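Local coordinates for D-isomer specific 2-hydroxyacid dehydrogenase family protein (Aeromonas salmonicida subsp. salmonicida, PDB 3HG7), which probably acts as an NAD-dependent oxidoreductase of the D-isomer specific 2-hydroxyacid dehydrogenase family, its substrate not established, at residues 9-14 with 55-60; 70-75 with 91-96. The protein carries 1 engineered substitution. All blocks are in the same frame, centred on the assembly; numbering follows the deposited sequence. Where two conformers were deposited one is given.

Contact 1. Residues 9-14 with 55-60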
loop_
_atom_site.group_PDB
_atom_site.type_symbol
_atom_site.label_atom_id
_atom_site.label_comp_id
_atom_site.label_asym_id
_atom_site.label_seq_id
_atom_site.Cartn_x
_atom_site.Cartn_y
_atom_site.Cartn_z
ATOM N N LEU A 9 1.456 -25.228 0.785
ATOM C CA LEU A 9 2.017 -24.981 -0.551
ATOM C C LEU A 9 2.456 -23.522 -0.655
ATOM O O LEU A 9 1.656 -22.643 -0.366
ATOM C CB LEU A 9 1.005 -25.306 -1.660
ATOM C CG LEU A 9 1.486 -25.039 -3.116
ATOM C CD1 LEU A 9 2.696 -25.905 -3.458
ATOM C CD2 LEU A 9 0.345 -25.374 -4.107
ATOM N N LEU A 10 3.702 -23.294 -1.120
ATOM C CA LEU A 10 4.260 -21.949 -1.318
ATOM C C LEU A 10 4.130 -21.616 -2.799
ATOM O O LEU A 10 4.620 -22.368 -3.633
ATOM C CB LEU A 10 5.745 -21.935 -0.937
ATOM C CG LEU A 10 6.008 -22.255 0.544
ATOM C CD1 LEU A 10 7.478 -22.297 0.787
ATOM C CD2 LEU A 10 5.372 -21.148 1.397
ATOM N N LEU A 11 3.400 -20.546 -3.092
ATOM C CA LEU A 11 3.126 -20.099 -4.456
ATOM C C LEU A 11 3.389 -18.569 -4.507
ATOM O O LEU A 11 2.478 -17.738 -4.789
ATOM C CB LEU A 11 1.691 -20.435 -4.812
ATOM C CG LEU A 11 1.114 -20.091 -6.171
ATOM C CD1 LEU A 11 1.883 -20.808 -7.261
ATOM C CD2 LEU A 11 -0.342 -20.535 -6.170
ATOM N N SER A 12 4.652 -18.223 -4.231
ATOM C CA SER A 12 5.113 -16.837 -4.150
ATOM C C SER A 12 6.362 -16.578 -5.007
ATOM O O SER A 12 7.196 -17.454 -5.168
ATOM C CB SER A 12 5.462 -16.487 -2.705
ATOM O OG SER A 12 6.024 -15.181 -2.635
ATOM N N GLN A 13 6.507 -15.340 -5.488
ATOM C CA GLN A 13 7.734 -14.982 -6.217
ATOM C C GLN A 13 8.912 -15.052 -5.249
ATOM O O GLN A 13 10.042 -15.216 -5.666
ATOM C CB GLN A 13 7.625 -13.605 -6.867
ATOM C CG GLN A 13 7.405 -12.450 -5.920
ATOM C CD GLN A 13 7.273 -11.134 -6.678
ATOM O OE1 GLN A 13 8.152 -10.285 -6.617
ATOM N NE2 GLN A 13 6.178 -10.986 -7.436
ATOM N N ASP A 14 8.620 -14.997 -3.940
ATOM C CA ASP A 14 9.641 -15.146 -2.912
ATOM C C ASP A 14 9.761 -16.555 -2.318
ATOM O O ASP A 14 10.276 -16.723 -1.200
ATOM C CB ASP A 14 9.369 -14.122 -1.794
ATOM C CG ASP A 14 9.584 -12.684 -2.242
ATOM O OD1 ASP A 14 10.557 -12.405 -2.997
ATOM O OD2 ASP A 14 8.766 -11.817 -1.848
ATOM N N PRO A 55 -2.062 -13.247 -4.133
ATOM C CA PRO A 55 -3.430 -13.481 -4.640
ATOM C C PRO A 55 -3.531 -13.781 -6.126
ATOM O O PRO A 55 -4.204 -14.747 -6.489
ATOM C CB PRO A 55 -4.129 -12.168 -4.329
ATOM C CG PRO A 55 -3.486 -11.751 -3.055
ATOM C CD PRO A 55 -2.020 -12.073 -3.252
ATOM N N ALA A 56 -2.865 -12.988 -6.977
ATOM C CA ALA A 56 -2.929 -13.249 -8.435
ATOM C C ALA A 56 -2.378 -14.615 -8.824
ATOM O O ALA A 56 -2.786 -15.184 -9.814
ATOM C CB ALA A 56 -2.239 -12.158 -9.217
ATOM N N ARG A 57 -1.430 -15.144 -8.070
ATOM C CA ARG A 57 -0.964 -16.469 -8.415
ATOM C C ARG A 57 -1.867 -17.588 -7.979
ATOM O O ARG A 57 -1.985 -18.602 -8.683
ATOM C CB ARG A 57 0.461 -16.699 -7.988
ATOM C CG ARG A 57 1.327 -16.270 -9.129
ATOM C CD ARG A 57 2.721 -16.470 -8.857
ATOM N NE ARG A 57 3.079 -17.877 -8.868
ATOM C CZ ARG A 57 4.306 -18.243 -8.566
ATOM N NH1 ARG A 57 5.163 -17.269 -8.301
ATOM N NH2 ARG A 57 4.661 -19.508 -8.502
ATOM N N ALA A 58 -2.515 -17.406 -6.859
ATOM C CA ALA A 58 -3.435 -18.434 -6.360
ATOM C C ALA A 58 -4.740 -18.469 -7.138
ATOM O O ALA A 58 -5.319 -19.536 -7.337
ATOM C CB ALA A 58 -3.705 -18.182 -4.895
ATOM N N LYS A 59 -5.220 -17.297 -7.550
ATOM C CA LYS A 59 -6.568 -17.159 -8.125
ATOM C C LYS A 59 -6.979 -18.168 -9.210
ATOM O O LYS A 59 -8.079 -18.735 -9.104
ATOM C CB LYS A 59 -6.868 -15.708 -8.568
ATOM C CG LYS A 59 -8.321 -15.507 -9.047
ATOM C CD LYS A 59 -8.644 -14.056 -9.420
ATOM C CE LYS A 59 -10.151 -13.871 -9.568
ATOM N NZ LYS A 59 -10.527 -12.408 -9.578
ATOM N N PRO A 60 -6.113 -18.412 -10.233
ATOM C CA PRO A 60 -6.426 -19.411 -11.271
ATOM C C PRO A 60 -6.378 -20.868 -10.790
ATOM O O PRO A 60 -6.840 -21.762 -11.496
ATOM C CB PRO A 60 -5.323 -19.194 -12.323
ATOM C CG PRO A 60 -4.244 -18.443 -11.617
ATOM C CD PRO A 60 -4.948 -17.594 -10.626
HETATM O O HOH W 1 7.346 -18.541 -7.657
#
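The side chains of Leu-11, the last residue of strand 6-11, and Arg-57, from helix 55-58, pass each other at a slant. In Leu-11 a chi1 of 180° carries CG toward the helix, and chi2 near 61° turns CD1 to the guanidinium and CD2 to the helix backbone, within 3.7 Å of Ala-58 CA. Arg-57 is modelled in two conformers; its guanidinium contacts and water bridge hold for the one described and are doubtful in the other. In this conformer NH2 of Arg-57 lies 3.3 Å from Leu-11 CD1. The arginine chain runs out straight as far as CD and then bends at chi3 (72°), which lays the flat group across the end of the strand. One face of it covers the Leu-11 carbonyl carbon and, nearer the rim, the nitrogen of Ser-12.

Water 1 sits in the guanidinium plane, at its edge. It accepts from Arg-57 NH1 at 2.6 Å and donates to Ser-12 O at 2.7 Å, an indirect polar link. Beyond it the chain turns: Ser-12 OG takes the N-H of Asp-14 at 2.9 Å in an ST turn and is also hydrogen-bonded to Glu-54, whose other carboxylate oxygen receives the N-H of Gln-13. The whole is a short helix following strand 50-53 and packed against the C-terminal end of neighbouring strand 6-11, as expected in a parallel, Rossmann-like alpha/beta domain.

Contact 2. Residues 70-75 with 91-96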
loop_
_atom_site.group_PDB
_atom_site.type_symbol
_atom_site.label_atom_id
_atom_site.label_comp_id
_atom_site.label_asym_id
_atom_site.label_seq_id
_atom_site.Cartn_x
_atom_site.Cartn_y
_atom_site.Cartn_z
ATOM N N TRP A 70 -6.836 -22.669 5.082
ATOM C CA TRP A 70 -6.271 -21.336 5.366
ATOM C C TRP A 70 -5.245 -20.880 4.302
ATOM O O TRP A 70 -4.282 -21.575 3.971
ATOM C CB TRP A 70 -5.680 -21.286 6.772
ATOM C CG TRP A 70 -4.879 -20.070 7.060
ATOM C CD1 TRP A 70 -5.188 -18.766 6.746
ATOM C CD2 TRP A 70 -3.604 -20.040 7.694
ATOM N NE1 TRP A 70 -4.180 -17.945 7.151
ATOM C CE2 TRP A 70 -3.186 -18.702 7.721
ATOM C CE3 TRP A 70 -2.757 -21.028 8.214
ATOM C CZ2 TRP A 70 -1.947 -18.308 8.259
ATOM C CZ3 TRP A 70 -1.538 -20.644 8.757
ATOM C CH2 TRP A 70 -1.148 -19.288 8.785
ATOM N N PHE A 71 -5.503 -19.693 3.769
ATOM C CA PHE A 71 -4.640 -19.044 2.753
ATOM C C PHE A 71 -4.123 -17.760 3.383
ATOM O O PHE A 71 -4.891 -16.853 3.717
ATOM C CB PHE A 71 -5.514 -18.734 1.536
ATOM C CG PHE A 71 -4.813 -18.036 0.388
ATOM C CD1 PHE A 71 -3.496 -17.625 0.463
ATOM C CD2 PHE A 71 -5.548 -17.726 -0.743
ATOM C CE1 PHE A 71 -2.886 -16.917 -0.629
ATOM C CE2 PHE A 71 -4.960 -17.039 -1.817
ATOM C CZ PHE A 71 -3.626 -16.632 -1.732
ATOM N N GLN A 72 -2.820 -17.713 3.591
ATOM C CA GLN A 72 -2.129 -16.494 3.995
ATOM C C GLN A 72 -1.629 -15.794 2.727
ATOM O O GLN A 72 -0.706 -16.308 2.052
ATOM C CB GLN A 72 -0.931 -16.813 4.876
ATOM C CG GLN A 72 -0.073 -15.569 5.249
ATOM C CD GLN A 72 -0.819 -14.603 6.136
ATOM O OE1 GLN A 72 -1.287 -14.967 7.238
ATOM N NE2 GLN A 72 -0.959 -13.356 5.664
ATOM N N SER A 73 -2.250 -14.665 2.407
ATOM C CA SER A 73 -1.765 -13.779 1.321
ATOM C C SER A 73 -0.461 -13.091 1.729
ATOM O O SER A 73 -0.271 -12.737 2.884
ATOM C CB SER A 73 -2.811 -12.724 0.946
ATOM O OG SER A 73 -2.250 -11.748 0.053
ATOM N N THR A 74 0.452 -12.911 0.773
ATOM C CA THR A 74 1.720 -12.228 1.059
ATOM C C THR A 74 1.544 -10.749 0.822
ATOM O O THR A 74 2.459 -9.953 1.067
ATOM C CB THR A 74 2.871 -12.726 0.094
ATOM O OG1 THR A 74 2.434 -12.598 -1.265
ATOM C CG2 THR A 74 3.212 -14.149 0.362
ATOM N N TYR A 75 0.375 -10.370 0.332
ATOM C CA TYR A 75 0.095 -8.970 0.024
ATOM C C TYR A 75 -1.018 -8.455 0.909
ATOM O O TYR A 75 -1.918 -9.193 1.357
ATOM C CB TYR A 75 -0.386 -8.814 -1.422
ATOM C CG TYR A 75 0.637 -8.892 -2.498
ATOM C CD1 TYR A 75 1.997 -8.881 -2.204
ATOM C CD2 TYR A 75 0.240 -8.940 -3.842
ATOM C CE1 TYR A 75 2.951 -8.908 -3.227
ATOM C CE2 TYR A 75 1.189 -8.974 -4.864
ATOM C CZ TYR A 75 2.533 -8.958 -4.540
ATOM O OH TYR A 75 3.491 -8.975 -5.519
ATOM N N GLN A 91 -10.345 -19.858 5.211
ATOM C CA GLN A 91 -9.994 -18.629 5.905
ATOM C C GLN A 91 -8.936 -17.911 5.097
ATOM O O GLN A 91 -7.871 -18.467 4.846
ATOM C CB GLN A 91 -9.423 -18.903 7.286
ATOM C CG GLN A 91 -10.363 -19.657 8.221
ATOM C CD GLN A 91 -10.029 -19.384 9.660
ATOM O OE1 GLN A 91 -10.254 -18.280 10.160
ATOM N NE2 GLN A 91 -9.439 -20.363 10.323
ATOM N N LEU A 92 -9.224 -16.680 4.713
ATOM C CA LEU A 92 -8.205 -15.844 4.052
ATOM C C LEU A 92 -7.663 -14.812 5.042
ATOM O O LEU A 92 -8.453 -14.112 5.698
ATOM C CB LEU A 92 -8.817 -15.127 2.844
ATOM C CG LEU A 92 -7.933 -14.111 2.100
ATOM C CD1 LEU A 92 -6.694 -14.760 1.423
ATOM C CD2 LEU A 92 -8.850 -13.444 1.095
ATOM N N THR A 93 -6.331 -14.717 5.155
ATOM C CA THR A 93 -5.700 -13.606 5.884
ATOM C C THR A 93 -4.768 -12.814 4.979
ATOM O O THR A 93 -4.174 -13.357 4.050
ATOM C CB THR A 93 -4.896 -14.089 7.094
ATOM O OG1 THR A 93 -3.944 -15.040 6.644
ATOM C CG2 THR A 93 -5.813 -14.752 8.151
ATOM N N ASN A 94 -4.632 -11.526 5.249
ATOM C CA ASN A 94 -3.689 -10.739 4.482
ATOM C C ASN A 94 -2.545 -10.340 5.381
ATOM O O ASN A 94 -2.418 -10.886 6.488
ATOM C CB ASN A 94 -4.395 -9.551 3.845
ATOM C CG ASN A 94 -4.764 -8.480 4.854
ATOM O OD1 ASN A 94 -4.952 -8.762 6.044
ATOM N ND2 ASN A 94 -4.884 -7.237 4.381
ATOM N N VAL A 95 -1.727 -9.383 4.921
ATOM C CA VAL A 95 -0.582 -8.887 5.652
ATOM C C VAL A 95 -0.929 -7.470 6.126
ATOM O O VAL A 95 -1.317 -6.614 5.317
ATOM C CB VAL A 95 0.734 -8.903 4.726
ATOM C CG1 VAL A 95 1.855 -8.151 5.398
ATOM C CG2 VAL A 95 1.174 -10.322 4.480
ATOM N N ARG A 96 -0.884 -7.245 7.438
ATOM C CA ARG A 96 -1.078 -5.895 7.957
ATOM C C ARG A 96 -0.103 -5.518 9.063
ATOM O O ARG A 96 0.511 -6.380 9.675
ATOM C CB ARG A 96 -2.537 -5.668 8.358
ATOM C CG ARG A 96 -3.040 -6.506 9.517
ATOM C CD ARG A 96 -4.054 -5.666 10.275
ATOM N NE ARG A 96 -4.277 -6.087 11.664
ATOM C CZ ARG A 96 -3.425 -5.890 12.673
ATOM N NH1 ARG A 96 -2.248 -5.299 12.477
ATOM N NH2 ARG A 96 -3.755 -6.320 13.891
#
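Thr-93 OG1 is gripped by two side chains of the neighbouring strand: it donates to Gln-72 OE1 at 2.7 Å and accepts from Trp-70 NE1 at 3.0 Å. Both strands belong to a five-stranded parallel alpha/beta sheet, in which 91-93 is the outermost strand beside 70-73, and their directions differ by 14°. The indole bond is almost straight (172°), with the hydroxyl in the ring plane. Against Gln-72 the hydroxyl stands well above the carbonyl plane instead, and the two side chains are set nearly perpendicular.

The glutamine chain bends at chi2 (66°), which brings its amide back over the end of the strand. NE2 then serves two carbonyls, Asn-94 O across the contact at 3.0 Å and Ser-73 O in its own strand at 2.9 Å, both close to the amide plane. OE1 receives a further bond from Asn-296 of helix 286-301, so each polar atom of this buried amide has two partners. The same helix covers Trp-70, whose ring meets those of Phe-293 and Phe-300.

The backbones themselves form the regular parallel ladder: the N-H of Phe-71 bonds to Gln-91 O, that of Thr-93 to Phe-71 O, and that of Ser-73 to Thr-93 O. Past the last of these the chains stay close, and Val-95 turns a methyl, CG2, onto the carbonyl oxygens of Ser-73 and Thr-74. On the other face of the sheet Phe-71 and Leu-92 run alongside each other in the same direction, in a CH-pi contact: Leu-92 CD1 sits over the aromatic face, displaced toward the CG-CD2 bond, 4.1 Å from the centroid of the Phe-71 ring.

In the fold
Contacts 1 and 2 follow one another along the chain and reach the same parallel sheet, their centres about 11 Å apart. Helix 55-58 joins them: Leu-11 meets the helix in contact 1, while Ala-58 CB packs 3.5 Å from Phe-71 CE2, on the same sheet face as Leu-92. At the start of the helix, Pro-55 CD lies 3.3 Å from Ser-73 OG. Glu-54, just ahead of it, is shared as well: its OE2 hydrogen-bonds both Ser-12 and Thr-74, one from each contact, while OE1 takes the N-H of Gln-13. The sheet is distinct from the seven-stranded one, whose strand 142-146 leads into what looks like a GxGxxG turn (Gly-147, Gly-149, Gly-152), where NAD would be expected to bind.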